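Local coordinates for pesticidal crystal protein Cry4Aa (Bacillus thuringiensis, PDB 2C9K) that kills mosquito larvae as a pore-forming delta-endotoxin, binding midgut epithelial cells and promoting their colloid-osmotic lysis, at residues Tyr525-Ser530 with Thr598-Asp603; Ser82-His87 with Thr105-Val110. All coordinates share one frame; numbering follows the deposited sequence.

Contact 1 (Tyr525-Ser530 with Thr598-Asp603); sequences YASNGS and TTVLID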
loop_
_atom_site.group_PDB
_atom_site.type_symbol
_atom_site.label_atom_id
_atom_site.label_comp_id
_atom_site.label_asym_id
_atom_site.label_seq_id
_atom_site.Cartn_x
_atom_site.Cartn_y
_atom_site.Cartn_z
ATOM N N TYR A 525 13.941 -11.052 5.204
ATOM C CA TYR A 525 13.594 -12.112 4.265
ATOM C C TYR A 525 12.817 -13.239 4.919
ATOM O O TYR A 525 12.632 -13.267 6.132
ATOM C CB TYR A 525 14.876 -12.721 3.711
ATOM C CG TYR A 525 15.561 -13.573 4.762
ATOM C CD1 TYR A 525 15.595 -14.968 4.656
ATOM C CD2 TYR A 525 16.083 -12.992 5.918
ATOM C CE1 TYR A 525 16.123 -15.754 5.677
ATOM C CE2 TYR A 525 16.612 -13.774 6.943
ATOM C CZ TYR A 525 16.625 -15.148 6.816
ATOM O OH TYR A 525 17.130 -15.910 7.839
ATOM N N ALA A 526 12.408 -14.186 4.084
ATOM C CA ALA A 526 11.684 -15.382 4.502
ATOM C C ALA A 526 12.436 -16.523 3.822
ATOM O O ALA A 526 13.060 -16.327 2.775
ATOM C CB ALA A 526 10.241 -15.334 4.018
ATOM N N SER A 527 12.382 -17.714 4.403
ATOM C CA SER A 527 13.102 -18.839 3.821
ATOM C C SER A 527 12.776 -20.162 4.480
ATOM O O SER A 527 12.726 -20.254 5.702
ATOM C CB SER A 527 14.608 -18.594 3.936
ATOM O OG SER A 527 15.349 -19.733 3.534
ATOM N N ASN A 528 12.546 -21.185 3.670
ATOM C CA ASN A 528 12.287 -22.501 4.220
ATOM C C ASN A 528 13.640 -23.216 4.249
ATOM O O ASN A 528 14.635 -22.626 4.672
ATOM C CB ASN A 528 11.259 -23.269 3.378
ATOM C CG ASN A 528 11.543 -23.188 1.899
ATOM O OD1 ASN A 528 12.697 -23.061 1.487
ATOM N ND2 ASN A 528 10.492 -23.278 1.084
ATOM N N GLY A 529 13.690 -24.466 3.796
ATOM C CA GLY A 529 14.945 -25.200 3.825
ATOM C C GLY A 529 15.323 -25.617 5.238
ATOM O O GLY A 529 14.513 -25.531 6.159
ATOM N N SER A 530 16.559 -26.063 5.426
ATOM C CA SER A 530 17.002 -26.493 6.747
ATOM C C SER A 530 18.404 -26.000 7.058
ATOM O O SER A 530 19.101 -25.475 6.193
ATOM C CB SER A 530 17.007 -28.010 6.833
ATOM O OG SER A 530 18.185 -28.508 6.227
ATOM N N THR A 598 15.721 -24.713 -1.605
ATOM C CA THR A 598 15.517 -23.811 -0.478
ATOM C C THR A 598 15.049 -22.454 -0.994
ATOM O O THR A 598 15.835 -21.681 -1.526
ATOM C CB THR A 598 16.802 -23.625 0.343
ATOM O OG1 THR A 598 17.199 -24.887 0.884
ATOM C CG2 THR A 598 16.571 -22.661 1.492
ATOM N N THR A 599 13.754 -22.190 -0.839
ATOM C CA THR A 599 13.142 -20.937 -1.277
ATOM C C THR A 599 13.485 -19.785 -0.346
ATOM O O THR A 599 13.381 -19.908 0.874
ATOM C CB THR A 599 11.599 -21.043 -1.322
ATOM O OG1 THR A 599 11.200 -21.966 -2.345
ATOM C CG2 THR A 599 10.982 -19.685 -1.597
ATOM N N VAL A 600 13.889 -18.662 -0.930
ATOM C CA VAL A 600 14.226 -17.466 -0.165
ATOM C C VAL A 600 13.401 -16.303 -0.711
ATOM O O VAL A 600 13.417 -16.026 -1.911
ATOM C CB VAL A 600 15.731 -17.119 -0.285
ATOM C CG1 VAL A 600 16.031 -15.814 0.452
ATOM C CG2 VAL A 600 16.567 -18.247 0.293
ATOM N N LEU A 601 12.660 -15.638 0.166
ATOM C CA LEU A 601 11.850 -14.510 -0.262
ATOM C C LEU A 601 12.418 -13.214 0.307
ATOM O O LEU A 601 12.427 -13.004 1.518
ATOM C CB LEU A 601 10.400 -14.705 0.177
ATOM C CG LEU A 601 9.715 -15.948 -0.403
ATOM C CD1 LEU A 601 8.297 -16.044 0.126
ATOM C CD2 LEU A 601 9.706 -15.884 -1.924
ATOM N N ILE A 602 12.914 -12.356 -0.577
ATOM C CA ILE A 602 13.489 -11.085 -0.159
ATOM C C ILE A 602 12.432 -10.000 -0.072
ATOM O O ILE A 602 11.783 -9.673 -1.065
ATOM C CB ILE A 602 14.565 -10.598 -1.141
ATOM C CG1 ILE A 602 15.765 -11.543 -1.126
ATOM C CG2 ILE A 602 14.993 -9.202 -0.763
ATOM C CD1 ILE A 602 16.523 -11.541 0.169
ATOM N N ASP A 603 12.288 -9.425 1.117
ATOM C CA ASP A 603 11.312 -8.370 1.348
ATOM C C ASP A 603 11.906 -6.958 1.336
ATOM O O ASP A 603 11.692 -6.195 0.389
ATOM C CB ASP A 603 10.599 -8.635 2.675
ATOM C CG ASP A 603 9.671 -7.516 3.073
ATOM O OD1 ASP A 603 8.996 -6.957 2.178
ATOM O OD2 ASP A 603 9.613 -7.210 4.284
#

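Contact 2 (Ser82-His87 with Thr105-Val110); sequences STYHNH and TQIQLV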
loop_
_atom_site.group_PDB
_atom_site.type_symbol
_atom_site.label_atom_id
_atom_site.label_comp_id
_atom_site.label_asym_id
_atom_site.label_seq_id
_atom_site.Cartn_x
_atom_site.Cartn_y
_atom_site.Cartn_z
ATOM N N SER A 82 -7.502 10.924 24.665
ATOM C CA SER A 82 -7.397 12.350 24.951
ATOM C C SER A 82 -6.677 12.630 26.268
ATOM O O SER A 82 -5.783 13.474 26.328
ATOM C CB SER A 82 -8.788 12.977 24.988
ATOM O OG SER A 82 -9.424 12.873 23.726
ATOM N N THR A 83 -7.072 11.922 27.324
ATOM C CA THR A 83 -6.457 12.094 28.637
ATOM C C THR A 83 -4.980 11.714 28.572
ATOM O O THR A 83 -4.117 12.437 29.070
ATOM C CB THR A 83 -7.153 11.217 29.698
ATOM O OG1 THR A 83 -8.544 11.560 29.769
ATOM C CG2 THR A 83 -6.515 11.427 31.062
ATOM N N TYR A 84 -4.700 10.571 27.958
ATOM C CA TYR A 84 -3.332 10.098 27.806
ATOM C C TYR A 84 -2.517 11.140 27.051
ATOM O O TYR A 84 -1.395 11.478 27.439
ATOM C CB TYR A 84 -3.310 8.793 27.014
ATOM C CG TYR A 84 -1.943 8.435 26.476
ATOM C CD1 TYR A 84 -1.002 7.804 27.280
ATOM C CD2 TYR A 84 -1.579 8.762 25.168
ATOM C CE1 TYR A 84 0.261 7.506 26.804
ATOM C CE2 TYR A 84 -0.315 8.470 24.683
ATOM C CZ TYR A 84 0.599 7.841 25.507
ATOM O OH TYR A 84 1.854 7.543 25.042
ATOM N N HIS A 85 -3.092 11.634 25.959
ATOM C CA HIS A 85 -2.430 12.624 25.126
ATOM C C HIS A 85 -2.076 13.895 25.895
ATOM O O HIS A 85 -1.011 14.473 25.681
ATOM C CB HIS A 85 -3.314 12.973 23.926
ATOM C CG HIS A 85 -2.683 13.938 22.971
ATOM N ND1 HIS A 85 -1.442 13.725 22.411
ATOM C CD2 HIS A 85 -3.132 15.108 22.460
ATOM C CE1 HIS A 85 -1.154 14.722 21.595
ATOM N NE2 HIS A 85 -2.163 15.574 21.605
ATOM N N ASN A 86 -2.964 14.324 26.791
ATOM C CA ASN A 86 -2.721 15.533 27.577
ATOM C C ASN A 86 -1.578 15.349 28.567
ATOM O O ASN A 86 -0.611 16.109 28.545
ATOM C CB ASN A 86 -3.984 15.961 28.334
ATOM C CG ASN A 86 -5.082 16.449 27.410
ATOM O OD1 ASN A 86 -4.822 17.143 26.427
ATOM N ND2 ASN A 86 -6.320 16.103 27.732
ATOM N N HIS A 87 -1.689 14.344 29.430
ATOM C CA HIS A 87 -0.653 14.080 30.424
ATOM C C HIS A 87 0.724 13.977 29.776
ATOM O O HIS A 87 1.743 14.323 30.383
ATOM C CB HIS A 87 -0.975 12.792 31.183
ATOM C CG HIS A 87 -2.282 12.839 31.911
ATOM N ND1 HIS A 87 -2.589 13.827 32.821
ATOM C CD2 HIS A 87 -3.363 12.027 31.858
ATOM C CE1 HIS A 87 -3.804 13.622 33.297
ATOM N NE2 HIS A 87 -4.296 12.536 32.729
ATOM N N THR A 105 1.165 5.602 34.750
ATOM C CA THR A 105 -0.145 5.152 35.206
ATOM C C THR A 105 -1.157 5.338 34.076
ATOM O O THR A 105 -2.027 4.490 33.857
ATOM C CB THR A 105 -0.602 5.945 36.463
ATOM O OG1 THR A 105 -1.792 5.354 37.001
ATOM C CG2 THR A 105 -0.881 7.394 36.112
ATOM N N GLN A 106 -1.018 6.450 33.354
ATOM C CA GLN A 106 -1.895 6.786 32.232
ATOM C C GLN A 106 -1.688 5.779 31.098
ATOM O O GLN A 106 -2.636 5.395 30.413
ATOM C CB GLN A 106 -1.583 8.200 31.744
ATOM C CG GLN A 106 -2.662 8.830 30.895
ATOM C CD GLN A 106 -3.990 8.935 31.615
ATOM O OE1 GLN A 106 -4.042 9.251 32.799
ATOM N NE2 GLN A 106 -5.073 8.683 30.896
ATOM N N ILE A 107 -0.442 5.359 30.902
ATOM C CA ILE A 107 -0.129 4.374 29.879
ATOM C C ILE A 107 -0.865 3.081 30.242
ATOM O O ILE A 107 -1.383 2.378 29.374
ATOM C CB ILE A 107 1.397 4.104 29.811
ATOM C CG1 ILE A 107 2.110 5.311 29.199
ATOM C CG2 ILE A 107 1.680 2.846 29.006
ATOM C CD1 ILE A 107 3.618 5.156 29.097
ATOM N N GLN A 108 -0.919 2.784 31.537
ATOM C CA GLN A 108 -1.591 1.586 32.031
ATOM C C GLN A 108 -3.071 1.550 31.667
ATOM O O GLN A 108 -3.617 0.486 31.373
ATOM C CB GLN A 108 -1.451 1.488 33.550
ATOM C CG GLN A 108 -0.034 1.271 34.044
ATOM C CD GLN A 108 0.024 1.023 35.543
ATOM O OE1 GLN A 108 1.103 0.835 36.112
ATOM N NE2 GLN A 108 -1.141 1.017 36.189
ATOM N N LEU A 109 -3.725 2.706 31.705
ATOM C CA LEU A 109 -5.144 2.780 31.369
ATOM C C LEU A 109 -5.374 2.590 29.874
ATOM O O LEU A 109 -6.283 1.864 29.467
ATOM C CB LEU A 109 -5.738 4.118 31.816
ATOM C CG LEU A 109 -5.898 4.327 33.322
ATOM C CD1 LEU A 109 -6.570 5.669 33.575
ATOM C CD2 LEU A 109 -6.726 3.196 33.915
ATOM N N VAL A 110 -4.557 3.246 29.055
ATOM C CA VAL A 110 -4.690 3.110 27.615
ATOM C C VAL A 110 -4.419 1.666 27.220
ATOM O O VAL A 110 -5.033 1.159 26.293
ATOM C CB VAL A 110 -3.716 4.036 26.846
ATOM C CG1 VAL A 110 -3.786 3.742 25.355
ATOM C CG2 VAL A 110 -4.077 5.492 27.094
#

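Contact 1 (Tyr525-Ser530 with Thr598-Asp603)
The amide of N528 lies obliquely across T599 at the end of a strand pair, its carbonyl branch meeting the T599 backbone and its nitrogen branch the T599 side chain. With CG held between the backbone N and the carbonyl carbon (chi1 46°), the side chain folds back so that N528 OD1 lies 2.7 Å from T599 N, in a weak, bent hydrogen bond. N528 ND2 passes T599 CB at 3.5 Å, while its own hydrogen bond goes to G557 O. The backbone returns the grip, N528 N donating to T599 O at 3.2 Å. Farther along, A526 and L601 form a hydrogen-bonded antiparallel pair, with A526 N to L601 O at 2.8 Å and L601 N to A526 O at 2.7 Å. Their CB atoms meet at 3.9 Å on one face of the sheet. Y525, S527, V600 and I602 share the other face, where I602 CD1 reaches Y525 CB at 4.1 Å and V600 CG1 approaches the Y525 ring obliquely. The end of the Y525 side chain leads away from the partner strand, and its OH is hydrogen-bonded to N552 N. At buried N528 and T599, OD1 accepts, though only weakly, where a main-chain carbonyl would otherwise do so, carrying polar pairing one step past the last bridge in the C-terminal beta domain of the toxin fragment.

Contact 2 (Ser82-His87 with Thr105-Val110)
Around the ring of Y84, I107 CG1 meets the edge close to the ring plane, 3.7 Å from Y84 CE1, while V110 CG2 and Q106 CG approach obliquely. The Q106 amide is tilted by the same 41° against both the Y84 ring and the H87 imidazole. Its NE2 lies in plane at the H87 edge, and its OE1 comes obliquely, 3.0 Å from H87 CD2. Although Q106 OE1 is also near H87 NE2, the angle is too poor for a hydrogen bond. The Q106 side chain sets out from its helix with CG anti to the backbone N (chi1 -162°), then bends at chi2, bringing the amide between T83 and H87, one turn apart on the facing helix. The aliphatic part of Q106 lies over the Y84 backbone, CG to CA 3.4 Å, and NE2 faces the methyl CG2 of T83; T83 OG1 itself bonds back to N79 O. V110 crosses Y84 at about a right angle, its CG2 lying 3.4 Å from Y84 CB. The tyrosine hydroxyl bonds to Q156 OE1 on helix 140-164, which also packs against I107 and V110. The segment axes approach to 9.6 Å and run nearly antiparallel, at 158°. Such side-by-side packing of consecutive antiparallel helices is characteristic of the alpha-helical bundle of three-domain Cry toxins, their N-terminal, pore-forming domain.

How the contacts relate
Contact 2 belongs to the N-terminal helical domain and contact 1 to the C-terminal beta domain of the toxin fragment; their centres lie 41 Å apart, with nearest atoms about 27 Å apart. They share no helix or strand and do not touch. Contact 1 is buried but for G529 at its turn; contact 2 buries Y84, Q106, I107 and V110 and has T83 and H87 partly exposed. The chemistry follows the folds: the strands of contact 1 are joined by backbone hydrogen bonds and one weak bond to an asparagine side chain, whereas the helices of contact 2 meet through side-chain packing without a hydrogen bond between the segments. Each also reaches a third element, strand 499-501 in contact 1 and helix 140-164 in contact 2.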